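Long-range contact in HpcH/HpaI aldolase/citrate lyase family protein (Burkholderia cenocepacia, PDB 4MF4), which is an HpcH/HpaI aldolase/citrate lyase family member with a TIM-barrel fold: residues A[53-58]-A[81-86]. Sequence-based numbering, arbitrary orientation.
Sequences IDMEHA and PVVRVP. With EDO (1,2-ethanediol), chain G.
Asp54 OD1 is gripped from opposite faces of its carboxylate: Arg84 NE donates to it at 3.0 Å in a nearly straight bond (169°), and the backbone N of Glu56, at 2.8 Å, closes an Asx turn just where strand 50-54 ends. Arg84 NH2 reaches the second oxygen, Asp54 OD2, also at 3.0 Å, so the guanidinium holds the carboxylate side-on, with the two planes well tilted from each other. Trp31 NE1 gives OD2 a further bond. Aspartate suits this place because its short side chain can bind the turn that follows it and the arginine beside it at once. Glu56 comes from another direction: its OE1 sits over the centre of one guanidinium face, 3.1 Å from Arg84 CZ, the planes almost perpendicular (88°). This is a salt bridge without a directed N-H, in which the attraction is probably mainly electrostatic; the other oxygen, OE2, pairs with Lys94 of the second subunit. The bend of Arg84 at chi3 (75°) brings NE and NH2 alongside the Asp54 carboxylate, and the residue spends NH2 also on 1,2-ethanediol O2 (2.8 Å) and NH1 on Gln164.

Next to this charged cluster the strands run parallel as neighbours in the barrel, the two strands of a beta-alpha-beta unit whose helix is 62-73. Ile53 N donates to Val82 O, Arg84 N to Ile53 O, and Met55 N to Arg84 O. Ile53 and Val83, branched residues at home in a strand, face the helix layer. Met55, one residue past the strand end, lays its bendable thioether chain against Val83 and Pro86, its SD 3.7 Å from Val83 CG1. Shared by Asp54 and Glu56, Arg84 has its guanidinium fixed in position, while Lys94 of the second subunit takes up the other side of Glu56 and joins the turn to that subunit.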
ATOM      1  N   ILE A  53      -4.417   8.608  17.468  1.00 11.00           N
ATOM      2  CA  ILE A  53      -3.625   7.875  16.471  1.00 11.64           C
ATOM      3  C   ILE A  53      -2.186   7.928  16.942  1.00 11.61           C
ATOM      4  O   ILE A  53      -1.560   8.971  16.920  1.00 11.55           O
ATOM      5  CB  ILE A  53      -3.778   8.479  15.071  1.00 12.02           C
ATOM      6  CG1 ILE A  53      -5.237   8.429  14.617  1.00 12.08           C
ATOM      7  CG2 ILE A  53      -2.902   7.763  14.029  1.00 11.64           C
ATOM      8  CD1 ILE A  53      -5.531   9.466  13.557  1.00 12.93           C
ATOM      9  N   ASP A  54      -1.648   6.793  17.380  1.00 11.89           N
ATOM     10  CA  ASP A  54      -0.294   6.774  17.964  1.00 11.87           C
ATOM     11  C   ASP A  54       0.805   6.565  16.889  1.00 11.48           C
ATOM     12  O   ASP A  54       0.745   5.588  16.200  1.00 11.40           O
ATOM     13  CB  ASP A  54      -0.217   5.655  18.950  1.00 12.38           C
ATOM     14  CG  ASP A  54       1.080   5.634  19.727  1.00 13.14           C
ATOM     15  OD1 ASP A  54       1.826   6.637  19.725  1.00 13.08           O
ATOM     16  OD2 ASP A  54       1.267   4.643  20.463  1.00 14.61           O
ATOM     17  N   MET A  55       1.776   7.476  16.796  1.00 11.04           N
ATOM     18  CA  MET A  55       2.937   7.343  15.902  1.00 11.82           C
ATOM     19  C   MET A  55       4.165   6.877  16.674  1.00 12.26           C
ATOM     20  O   MET A  55       5.173   6.508  16.074  1.00 12.20           O
ATOM     21  CB  MET A  55       3.266   8.647  15.204  1.00 11.28           C
ATOM     22  CG  MET A  55       2.075   9.292  14.526  1.00 11.41           C
ATOM     23  SD  MET A  55       2.630  10.747  13.649  1.00 12.51           S
ATOM     24  CE  MET A  55       3.712  10.102  12.369  1.00 11.95           C
ATOM     25  N   GLU A  56       4.076   6.851  18.013  1.00 12.95           N
ATOM     26  CA  GLU A  56       5.272   6.537  18.803  1.00 13.77           C
ATOM     27  C   GLU A  56       5.387   5.047  18.986  1.00 13.18           C
ATOM     28  O   GLU A  56       6.441   4.479  18.702  1.00 12.93           O
ATOM     29  CB  GLU A  56       5.256   7.190  20.160  1.00 14.42           C
ATOM     30  CG  GLU A  56       6.568   7.016  20.888  1.00 14.76           C
ATOM     31  CD  GLU A  56       6.500   7.391  22.373  1.00 15.49           C
ATOM     32  OE1 GLU A  56       5.428   7.585  22.931  1.00 15.11           O
ATOM     33  OE2 GLU A  56       7.571   7.475  23.000  1.00 17.70           O
ATOM     34  N   HIS A  57       4.312   4.424  19.491  1.00 13.57           N
ATOM     35  CA  HIS A  57       4.299   2.979  19.758  1.00 13.86           C
ATOM     36  C   HIS A  57       3.327   2.170  18.891  1.00 14.44           C
ATOM     37  O   HIS A  57       2.825   1.115  19.320  1.00 14.24           O
ATOM     38  CB  HIS A  57       4.017   2.733  21.259  1.00 13.81           C
ATOM     39  CG  HIS A  57       5.178   3.069  22.162  1.00 13.89           C
ATOM     40  ND1 HIS A  57       6.331   2.311  22.197  1.00 14.02           N
ATOM     41  CD2 HIS A  57       5.360   4.073  23.063  1.00 14.19           C
ATOM     42  CE1 HIS A  57       7.183   2.845  23.056  1.00 14.07           C
ATOM     43  NE2 HIS A  57       6.607   3.901  23.614  1.00 13.84           N
ATOM     44  N   ALA A  58       3.051   2.657  17.703  1.00 13.76           N
ATOM     45  CA  ALA A  58       2.350   1.879  16.662  1.00 13.33           C
ATOM     46  C   ALA A  58       2.955   2.298  15.338  1.00 14.12           C
ATOM     47  O   ALA A  58       3.449   3.402  15.262  1.00 12.85           O
ATOM     48  CB  ALA A  58       0.882   2.166  16.703  1.00 13.39           C
ATOM     49  N   PRO A  81      -9.916  13.771  16.814  1.00 15.28           N
ATOM     50  CA  PRO A  81      -8.633  13.071  16.750  1.00 14.52           C
ATOM     51  C   PRO A  81      -7.481  13.789  17.483  1.00 14.10           C
ATOM     52  O   PRO A  81      -7.371  15.054  17.509  1.00 14.09           O
ATOM     53  CB  PRO A  81      -8.315  13.003  15.238  1.00 15.17           C
ATOM     54  CG  PRO A  81      -9.287  13.888  14.577  1.00 15.72           C
ATOM     55  CD  PRO A  81     -10.231  14.485  15.570  1.00 15.94           C
ATOM     56  N   VAL A  82      -6.640  12.973  18.091  1.00 13.64           N
ATOM     57  CA  VAL A  82      -5.392  13.418  18.695  1.00 12.98           C
ATOM     58  C   VAL A  82      -4.294  12.578  18.029  1.00 12.72           C
ATOM     59  O   VAL A  82      -4.492  11.355  17.790  1.00 11.67           O
ATOM     60  CB  VAL A  82      -5.445  13.122  20.214  1.00 12.91           C
ATOM     61  CG1 VAL A  82      -4.113  13.418  20.882  1.00 12.97           C
ATOM     62  CG2 VAL A  82      -6.578  13.920  20.888  1.00 12.79           C
ATOM     63  N   VAL A  83      -3.159  13.202  17.710  1.00 12.79           N
ATOM     64  CA  VAL A  83      -2.005  12.451  17.186  1.00 12.58           C
ATOM     65  C   VAL A  83      -0.861  12.475  18.175  1.00 12.47           C
ATOM     66  O   VAL A  83      -0.433  13.562  18.606  1.00 10.96           O
ATOM     67  CB  VAL A  83      -1.549  12.977  15.782  1.00 13.19           C
ATOM     68  CG1 VAL A  83      -0.239  12.332  15.347  1.00 13.41           C
ATOM     69  CG2 VAL A  83      -2.607  12.701  14.737  1.00 13.12           C
ATOM     70  N   ARG A  84      -0.366  11.304  18.596  1.00 12.77           N
ATOM     71  CA  ARG A  84       0.904  11.306  19.363  1.00 14.12           C
ATOM     72  C   ARG A  84       2.090  11.139  18.416  1.00 14.94           C
ATOM     73  O   ARG A  84       2.239  10.056  17.822  1.00 15.04           O
ATOM     74  CB  ARG A  84       0.974  10.227  20.433  1.00 14.86           C
ATOM     75  CG  ARG A  84       2.377  10.183  21.077  1.00 14.34           C
ATOM     76  CD  ARG A  84       2.388   9.503  22.419  1.00 15.26           C
ATOM     77  NE  ARG A  84       2.280   8.059  22.280  1.00 15.70           N
ATOM     78  CZ  ARG A  84       2.371   7.179  23.277  1.00 16.86           C
ATOM     79  NH1 ARG A  84       2.522   7.564  24.557  1.00 16.82           N
ATOM     80  NH2 ARG A  84       2.267   5.893  23.003  1.00 16.71           N
ATOM     81  N   VAL A  85       2.927  12.189  18.286  1.00 14.54           N
ATOM     82  CA  VAL A  85       4.056  12.140  17.368  1.00 14.61           C
ATOM     83  C   VAL A  85       5.165  11.271  17.962  1.00 15.01           C
ATOM     84  O   VAL A  85       5.174  11.015  19.174  1.00 15.52           O
ATOM     85  CB  VAL A  85       4.587  13.536  16.952  1.00 14.61           C
ATOM     86  CG1 VAL A  85       3.495  14.323  16.250  1.00 15.08           C
ATOM     87  CG2 VAL A  85       5.175  14.309  18.130  1.00 14.89           C
ATOM     88  N   PRO A  86       6.068  10.759  17.104  1.00 14.25           N
ATOM     89  CA  PRO A  86       7.125   9.880  17.587  1.00 14.98           C
ATOM     90  C   PRO A  86       8.161  10.588  18.464  1.00 16.01           C
ATOM     91  O   PRO A  86       8.690   9.970  19.376  1.00 15.08           O
ATOM     92  CB  PRO A  86       7.803   9.370  16.293  1.00 14.67           C
ATOM     93  CG  PRO A  86       6.853   9.700  15.194  1.00 14.70           C
ATOM     94  CD  PRO A  86       6.175  10.972  15.657  1.00 14.46           C
TER
HETATM   95  C1  EDO G 301       0.085   5.346  26.259  1.00 36.36           C
HETATM   96  O1  EDO G 301       0.686   5.813  27.483  1.00 39.03           O
HETATM   97  C2  EDO G 301       0.609   3.988  25.808  1.00 37.15           C
HETATM   98  O2  EDO G 301       1.913   4.152  25.219  1.00 38.99           O